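Local coordinates for DnaJ homolog subfamily C member 3 (Mus musculus, PDB 3IEG), which acts as a co-chaperone in the unfolded protein response of the endoplasmic reticulum, binds misfolded proteins through its TPR region and restrains the kinase GCN2, at residues Y37-L48 with D59-F70. Sequence-based numbering, arbitrary orientation.
Sequences YIAYYRRATVFL and DLTKVIALKMDF
Arg43 NE donates to Asp59 OD2 at 2.6 Å while its NH2 meets Asp59 OD1 at 2.7 Å, a side-on, two-nitrogen salt bridge whose N-H bonds are both nearly straight. Both oxygens are met on their syn sides. They lie in the guanidinium plane, but the carboxylate is turned 33° from it. Asp59 itself is a knob among Tyr40, Arg43, Ala44 and Phe47, with OD2 also at the edge of the Phe47 ring. A leucine in place of Arg43 would probably leave the carboxylate of buried Asp59 without its countercharge and free to turn. Next along the interface, Lys62 bends at chi2 (70°) and lays CG over the centre of the Tyr40 ring, 3.6 Å from its centroid, a CH-pi contact; the Tyr40 hydroxyl is hydrogen-bonded to Pro34 O. Val63 CG2 packs against the CB atoms of Tyr40 and Tyr41. Beyond the helix end, Phe70 presents its edge to the face of Tyr41, centroids 4.8 Å apart, and Thr45 CG2 lies over the opposite face. Tyr37 joins this aromatic cluster, its CE2 lying 3.7 Å from Phe70 CD1, and Lys67 CD sits over the Tyr37 ring. Helical segments 37-48 and 59-66 run antiparallel at 155°, their axes approaching to 8.4 Å: the antiparallel helical hairpin of a tetratricopeptide repeat, here the second of an array within whose first two repeats a hydrophobic patch forms the groove that binds misfolded proteins.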
ATOM      1  N   TYR A  37       9.158 -32.883 -24.721  1.00 39.62           N
ATOM      2  CA  TYR A  37       9.400 -32.378 -23.378  1.00 38.68           C
ATOM      3  C   TYR A  37      10.543 -31.366 -23.241  1.00 37.87           C
ATOM      4  O   TYR A  37      10.408 -30.420 -22.470  1.00 37.65           O
ATOM      5  CB  TYR A  37       9.564 -33.520 -22.383  1.00 39.22           C
ATOM      6  CG  TYR A  37      10.842 -34.289 -22.552  1.00 39.97           C
ATOM      7  CD1 TYR A  37      10.980 -35.247 -23.559  1.00 40.99           C
ATOM      8  CD2 TYR A  37      11.919 -34.064 -21.703  1.00 40.08           C
ATOM      9  CE1 TYR A  37      12.167 -35.957 -23.719  1.00 40.70           C
ATOM     10  CE2 TYR A  37      13.096 -34.763 -21.852  1.00 41.08           C
ATOM     11  CZ  TYR A  37      13.218 -35.706 -22.859  1.00 40.61           C
ATOM     12  OH  TYR A  37      14.403 -36.389 -22.989  1.00 41.32           O
ATOM     13  N   ILE A  38      11.654 -31.547 -23.964  1.00 36.71           N
ATOM     14  CA  ILE A  38      12.757 -30.573 -23.862  1.00 35.90           C
ATOM     15  C   ILE A  38      12.386 -29.212 -24.399  1.00 34.87           C
ATOM     16  O   ILE A  38      12.833 -28.210 -23.860  1.00 34.91           O
ATOM     17  CB  ILE A  38      14.110 -31.006 -24.491  1.00 36.03           C
ATOM     18  CG1 ILE A  38      13.918 -32.173 -25.450  1.00 36.81           C
ATOM     19  CG2 ILE A  38      15.140 -31.319 -23.400  1.00 35.74           C
ATOM     20  CD1 ILE A  38      13.888 -31.746 -26.885  1.00 38.14           C
ATOM     21  N   ALA A  39      11.578 -29.176 -25.455  1.00 33.67           N
ATOM     22  CA  ALA A  39      11.154 -27.905 -26.022  1.00 32.85           C
ATOM     23  C   ALA A  39      10.552 -27.040 -24.922  1.00 32.50           C
ATOM     24  O   ALA A  39      10.945 -25.892 -24.765  1.00 32.29           O
ATOM     25  CB  ALA A  39      10.176 -28.113 -27.156  1.00 32.69           C
ATOM     26  N   TYR A  40       9.637 -27.609 -24.132  1.00 31.94           N
ATOM     27  CA  TYR A  40       9.043 -26.891 -23.012  1.00 31.09           C
ATOM     28  C   TYR A  40      10.083 -26.561 -21.954  1.00 30.40           C
ATOM     29  O   TYR A  40      10.005 -25.512 -21.306  1.00 30.29           O
ATOM     30  CB  TYR A  40       7.903 -27.686 -22.373  1.00 31.58           C
ATOM     31  CG  TYR A  40       6.652 -27.780 -23.208  1.00 32.24           C
ATOM     32  CD1 TYR A  40       5.751 -26.713 -23.281  1.00 33.26           C
ATOM     33  CD2 TYR A  40       6.355 -28.944 -23.914  1.00 32.08           C
ATOM     34  CE1 TYR A  40       4.588 -26.805 -24.055  1.00 33.41           C
ATOM     35  CE2 TYR A  40       5.212 -29.044 -24.686  1.00 31.96           C
ATOM     36  CZ  TYR A  40       4.329 -27.979 -24.753  1.00 32.84           C
ATOM     37  OH  TYR A  40       3.192 -28.096 -25.521  1.00 32.91           O
ATOM     38  N   TYR A  41      11.052 -27.449 -21.768  1.00 29.47           N
ATOM     39  CA  TYR A  41      12.104 -27.179 -20.796  1.00 29.15           C
ATOM     40  C   TYR A  41      12.972 -26.006 -21.262  1.00 28.89           C
ATOM     41  O   TYR A  41      13.211 -25.075 -20.504  1.00 29.01           O
ATOM     42  CB  TYR A  41      12.947 -28.427 -20.503  1.00 28.80           C
ATOM     43  CG  TYR A  41      14.061 -28.184 -19.513  1.00 28.63           C
ATOM     44  CD1 TYR A  41      13.780 -27.894 -18.169  1.00 28.39           C
ATOM     45  CD2 TYR A  41      15.401 -28.232 -19.914  1.00 27.87           C
ATOM     46  CE1 TYR A  41      14.800 -27.655 -17.254  1.00 27.59           C
ATOM     47  CE2 TYR A  41      16.431 -28.004 -19.007  1.00 27.68           C
ATOM     48  CZ  TYR A  41      16.127 -27.719 -17.679  1.00 28.67           C
ATOM     49  OH  TYR A  41      17.152 -27.487 -16.776  1.00 29.10           O
ATOM     50  N   ARG A  42      13.413 -26.041 -22.516  1.00 28.50           N
ATOM     51  CA  ARG A  42      14.234 -24.971 -23.059  1.00 28.38           C
ATOM     52  C   ARG A  42      13.543 -23.620 -22.935  1.00 28.07           C
ATOM     53  O   ARG A  42      14.158 -22.629 -22.485  1.00 27.98           O
ATOM     54  CB  ARG A  42      14.610 -25.251 -24.508  1.00 28.58           C
ATOM     55  CG  ARG A  42      15.432 -26.518 -24.711  1.00 29.24           C
ATOM     56  CD  ARG A  42      16.736 -26.495 -23.934  1.00 29.10           C
ATOM     57  NE  ARG A  42      17.546 -27.664 -24.255  1.00 29.94           N
ATOM     58  CZ  ARG A  42      18.470 -28.180 -23.453  1.00 30.17           C
ATOM     59  NH1 ARG A  42      18.705 -27.649 -22.256  1.00 30.76           N
ATOM     60  NH2 ARG A  42      19.150 -29.241 -23.844  1.00 30.39           N
ATOM     61  N   ARG A  43      12.265 -23.584 -23.303  1.00 27.16           N
ATOM     62  CA  ARG A  43      11.489 -22.372 -23.139  1.00 26.89           C
ATOM     63  C   ARG A  43      11.443 -21.936 -21.684  1.00 26.82           C
ATOM     64  O   ARG A  43      11.509 -20.756 -21.399  1.00 27.01           O
ATOM     65  CB  ARG A  43      10.077 -22.527 -23.686  1.00 26.79           C
ATOM     66  CG  ARG A  43       9.375 -21.181 -23.845  1.00 26.71           C
ATOM     67  CD  ARG A  43       8.085 -21.277 -24.635  1.00 26.01           C
ATOM     68  NE  ARG A  43       7.063 -22.001 -23.895  1.00 25.70           N
ATOM     69  CZ  ARG A  43       5.963 -22.504 -24.437  1.00 25.51           C
ATOM     70  NH1 ARG A  43       5.736 -22.358 -25.734  1.00 23.58           N
ATOM     71  NH2 ARG A  43       5.091 -23.150 -23.675  1.00 25.51           N
ATOM     72  N   ALA A  44      11.346 -22.882 -20.762  1.00 26.69           N
ATOM     73  CA  ALA A  44      11.276 -22.506 -19.356  1.00 26.94           C
ATOM     74  C   ALA A  44      12.590 -21.939 -18.818  1.00 27.18           C
ATOM     75  O   ALA A  44      12.571 -21.032 -17.977  1.00 27.33           O
ATOM     76  CB  ALA A  44      10.797 -23.666 -18.496  1.00 26.65           C
ATOM     77  N   THR A  45      13.724 -22.467 -19.279  1.00 27.46           N
ATOM     78  CA  THR A  45      15.019 -21.929 -18.830  1.00 28.04           C
ATOM     79  C   THR A  45      15.211 -20.503 -19.350  1.00 27.63           C
ATOM     80  O   THR A  45      15.823 -19.689 -18.669  1.00 28.45           O
ATOM     81  CB  THR A  45      16.241 -22.832 -19.164  1.00 28.21           C
ATOM     82  OG1 THR A  45      16.368 -22.982 -20.580  1.00 30.33           O
ATOM     83  CG2 THR A  45      16.087 -24.206 -18.550  1.00 28.60           C
ATOM     84  N   VAL A  46      14.662 -20.195 -20.527  1.00 27.06           N
ATOM     85  CA  VAL A  46      14.667 -18.805 -21.041  1.00 26.73           C
ATOM     86  C   VAL A  46      13.830 -17.849 -20.178  1.00 26.43           C
ATOM     87  O   VAL A  46      14.358 -16.843 -19.706  1.00 26.70           O
ATOM     88  CB  VAL A  46      14.319 -18.690 -22.567  1.00 26.37           C
ATOM     89  CG1 VAL A  46      14.054 -17.266 -22.955  1.00 26.79           C
ATOM     90  CG2 VAL A  46      15.459 -19.214 -23.408  1.00 25.76           C
ATOM     91  N   PHE A  47      12.555 -18.161 -19.954  1.00 26.14           N
ATOM     92  CA  PHE A  47      11.750 -17.419 -18.966  1.00 26.25           C
ATOM     93  C   PHE A  47      12.485 -17.285 -17.617  1.00 27.23           C
ATOM     94  O   PHE A  47      12.451 -16.224 -16.984  1.00 27.36           O
ATOM     95  CB  PHE A  47      10.369 -18.058 -18.745  1.00 25.33           C
ATOM     96  CG  PHE A  47       9.397 -17.879 -19.897  1.00 24.69           C
ATOM     97  CD1 PHE A  47       8.686 -18.968 -20.394  1.00 22.97           C
ATOM     98  CD2 PHE A  47       9.179 -16.625 -20.483  1.00 24.49           C
ATOM     99  CE1 PHE A  47       7.772 -18.821 -21.453  1.00 22.95           C
ATOM    100  CE2 PHE A  47       8.274 -16.473 -21.551  1.00 24.01           C
ATOM    101  CZ  PHE A  47       7.564 -17.581 -22.032  1.00 23.33           C
ATOM    102  N   LEU A  48      13.156 -18.348 -17.179  1.00 28.19           N
ATOM    103  CA  LEU A  48      13.880 -18.289 -15.913  1.00 29.36           C
ATOM    104  C   LEU A  48      15.004 -17.256 -15.973  1.00 30.26           C
ATOM    105  O   LEU A  48      15.170 -16.466 -15.042  1.00 29.98           O
ATOM    106  CB  LEU A  48      14.400 -19.671 -15.508  1.00 29.12           C
ATOM    107  CG  LEU A  48      13.704 -20.411 -14.350  1.00 29.83           C
ATOM    108  CD1 LEU A  48      12.381 -19.767 -13.887  1.00 29.08           C
ATOM    109  CD2 LEU A  48      13.508 -21.899 -14.646  1.00 29.48           C
ATOM    110  N   ASP A  59       5.359 -24.194 -18.021  1.00 31.57           N
ATOM    111  CA  ASP A  59       6.249 -25.037 -18.833  1.00 31.91           C
ATOM    112  C   ASP A  59       6.996 -26.062 -17.984  1.00 31.78           C
ATOM    113  O   ASP A  59       7.180 -27.203 -18.399  1.00 31.67           O
ATOM    114  CB  ASP A  59       7.239 -24.204 -19.666  1.00 32.14           C
ATOM    115  CG  ASP A  59       6.560 -23.392 -20.756  1.00 32.81           C
ATOM    116  OD1 ASP A  59       5.393 -23.675 -21.080  1.00 35.44           O
ATOM    117  OD2 ASP A  59       7.196 -22.463 -21.294  1.00 33.26           O
ATOM    118  N   LEU A  60       7.416 -25.658 -16.794  1.00 32.02           N
ATOM    119  CA  LEU A  60       8.059 -26.583 -15.883  1.00 32.54           C
ATOM    120  C   LEU A  60       7.130 -27.731 -15.538  1.00 33.29           C
ATOM    121  O   LEU A  60       7.516 -28.893 -15.666  1.00 33.50           O
ATOM    122  CB  LEU A  60       8.537 -25.881 -14.624  1.00 32.35           C
ATOM    123  CG  LEU A  60       9.803 -25.044 -14.836  1.00 32.27           C
ATOM    124  CD1 LEU A  60      10.084 -24.213 -13.610  1.00 32.23           C
ATOM    125  CD2 LEU A  60      11.005 -25.928 -15.172  1.00 32.87           C
ATOM    126  N   THR A  61       5.895 -27.419 -15.146  1.00 33.88           N
ATOM    127  CA  THR A  61       4.958 -28.488 -14.810  1.00 34.23           C
ATOM    128  C   THR A  61       4.533 -29.298 -16.039  1.00 34.30           C
ATOM    129  O   THR A  61       4.202 -30.477 -15.920  1.00 34.67           O
ATOM    130  CB  THR A  61       3.713 -28.030 -13.975  1.00 34.23           C
ATOM    131  OG1 THR A  61       2.547 -27.994 -14.800  1.00 35.07           O
ATOM    132  CG2 THR A  61       3.918 -26.702 -13.305  1.00 34.01           C
ATOM    133  N   LYS A  62       4.558 -28.690 -17.214  1.00 34.33           N
ATOM    134  CA  LYS A  62       4.318 -29.459 -18.417  1.00 35.01           C
ATOM    135  C   LYS A  62       5.409 -30.523 -18.584  1.00 35.57           C
ATOM    136  O   LYS A  62       5.117 -31.697 -18.823  1.00 35.90           O
ATOM    137  CB  LYS A  62       4.262 -28.552 -19.640  1.00 35.06           C
ATOM    138  CG  LYS A  62       4.027 -29.290 -20.958  1.00 35.56           C
ATOM    139  CD  LYS A  62       2.621 -29.847 -21.077  1.00 36.01           C
ATOM    140  CE  LYS A  62       2.445 -30.566 -22.401  1.00 37.86           C
ATOM    141  NZ  LYS A  62       1.050 -31.073 -22.556  1.00 39.80           N
ATOM    142  N   VAL A  63       6.666 -30.118 -18.435  1.00 35.75           N
ATOM    143  CA  VAL A  63       7.773 -31.046 -18.607  1.00 35.78           C
ATOM    144  C   VAL A  63       7.621 -32.214 -17.659  1.00 36.14           C
ATOM    145  O   VAL A  63       7.778 -33.363 -18.046  1.00 36.54           O
ATOM    146  CB  VAL A  63       9.130 -30.369 -18.374  1.00 35.59           C
ATOM    147  CG1 VAL A  63      10.262 -31.405 -18.377  1.00 35.55           C
ATOM    148  CG2 VAL A  63       9.364 -29.316 -19.435  1.00 35.32           C
ATOM    149  N   ILE A  64       7.297 -31.911 -16.416  1.00 36.55           N
ATOM    150  CA  ILE A  64       7.176 -32.926 -15.402  1.00 36.98           C
ATOM    151  C   ILE A  64       6.028 -33.860 -15.761  1.00 37.81           C
ATOM    152  O   ILE A  64       6.166 -35.071 -15.663  1.00 38.01           O
ATOM    153  CB  ILE A  64       7.017 -32.280 -14.027  1.00 36.81           C
ATOM    154  CG1 ILE A  64       8.317 -31.557 -13.667  1.00 35.94           C
ATOM    155  CG2 ILE A  64       6.671 -33.311 -12.966  1.00 36.78           C
ATOM    156  CD1 ILE A  64       8.123 -30.386 -12.754  1.00 35.63           C
ATOM    157  N   ALA A  65       4.914 -33.301 -16.221  1.00 38.96           N
ATOM    158  CA  ALA A  65       3.778 -34.114 -16.650  1.00 39.81           C
ATOM    159  C   ALA A  65       4.192 -35.128 -17.725  1.00 40.58           C
ATOM    160  O   ALA A  65       3.767 -36.278 -17.687  1.00 40.81           O
ATOM    161  CB  ALA A  65       2.637 -33.231 -17.140  1.00 39.55           C
ATOM    162  N   LEU A  66       5.038 -34.698 -18.661  1.00 41.55           N
ATOM    163  CA  LEU A  66       5.521 -35.546 -19.750  1.00 42.19           C
ATOM    164  C   LEU A  66       6.645 -36.488 -19.346  1.00 43.12           C
ATOM    165  O   LEU A  66       6.786 -37.571 -19.910  1.00 43.02           O
ATOM    166  CB  LEU A  66       6.012 -34.682 -20.910  1.00 41.96           C
ATOM    167  CG  LEU A  66       4.965 -33.963 -21.750  1.00 41.89           C
ATOM    168  CD1 LEU A  66       5.646 -32.913 -22.596  1.00 42.34           C
ATOM    169  CD2 LEU A  66       4.191 -34.940 -22.623  1.00 41.61           C
ATOM    170  N   LYS A  67       7.456 -36.072 -18.380  1.00 44.47           N
ATOM    171  CA  LYS A  67       8.677 -36.785 -18.073  1.00 46.18           C
ATOM    172  C   LYS A  67       8.959 -36.689 -16.588  1.00 47.58           C
ATOM    173  O   LYS A  67       9.748 -35.852 -16.162  1.00 47.65           O
ATOM    174  CB  LYS A  67       9.835 -36.180 -18.876  1.00 46.19           C
ATOM    175  CG  LYS A  67      10.968 -37.140 -19.208  1.00 46.65           C
ATOM    176  CD  LYS A  67      10.621 -38.045 -20.399  1.00 46.97           C
ATOM    177  CE  LYS A  67      11.611 -39.191 -20.554  1.00 46.74           C
ATOM    178  NZ  LYS A  67      11.668 -40.078 -19.348  1.00 46.81           N
HETATM  179  N   MSE A  68       8.326 -37.557 -15.802  1.00 49.35           N
HETATM  180  CA  MSE A  68       8.387 -37.462 -14.340  1.00 52.45           C
HETATM  181  C   MSE A  68       9.788 -37.625 -13.736  1.00 49.58           C
HETATM  182  O   MSE A  68      10.063 -37.104 -12.662  1.00 49.31           O
HETATM  183  CB  MSE A  68       7.388 -38.422 -13.676  1.00 52.49           C
HETATM  184  CG  MSE A  68       7.811 -39.884 -13.653  1.00 55.81           C
HETATM  185 SE   MSE A  68       6.893 -40.933 -12.239  1.00 63.80          SE
HETATM  186  CE  MSE A  68       8.071 -42.543 -12.265  1.00 58.19           C
ATOM    187  N   ASP A  69      10.674 -38.337 -14.420  1.00 47.91           N
ATOM    188  CA  ASP A  69      12.031 -38.492 -13.908  1.00 46.28           C
ATOM    189  C   ASP A  69      12.959 -37.318 -14.258  1.00 44.83           C
ATOM    190  O   ASP A  69      14.125 -37.326 -13.864  1.00 44.76           O
ATOM    191  CB  ASP A  69      12.644 -39.856 -14.300  1.00 46.53           C
ATOM    192  CG  ASP A  69      12.666 -40.106 -15.815  1.00 47.14           C
ATOM    193  OD1 ASP A  69      12.230 -39.231 -16.597  1.00 48.23           O
ATOM    194  OD2 ASP A  69      13.124 -41.195 -16.230  1.00 47.55           O
ATOM    195  N   PHE A  70      12.449 -36.310 -14.975  1.00 42.99           N
ATOM    196  CA  PHE A  70      13.298 -35.196 -15.425  1.00 41.04           C
ATOM    197  C   PHE A  70      13.660 -34.305 -14.277  1.00 39.32           C
ATOM    198  O   PHE A  70      13.047 -33.265 -14.056  1.00 38.79           O
ATOM    199  CB  PHE A  70      12.670 -34.380 -16.549  1.00 41.54           C
ATOM    200  CG  PHE A  70      13.647 -33.472 -17.248  1.00 42.23           C
ATOM    201  CD1 PHE A  70      14.206 -33.838 -18.453  1.00 43.21           C
ATOM    202  CD2 PHE A  70      14.017 -32.253 -16.692  1.00 43.75           C
ATOM    203  CE1 PHE A  70      15.111 -33.000 -19.099  1.00 43.82           C
ATOM    204  CE2 PHE A  70      14.918 -31.416 -17.328  1.00 43.65           C
ATOM    205  CZ  PHE A  70      15.466 -31.790 -18.534  1.00 43.12           C
TER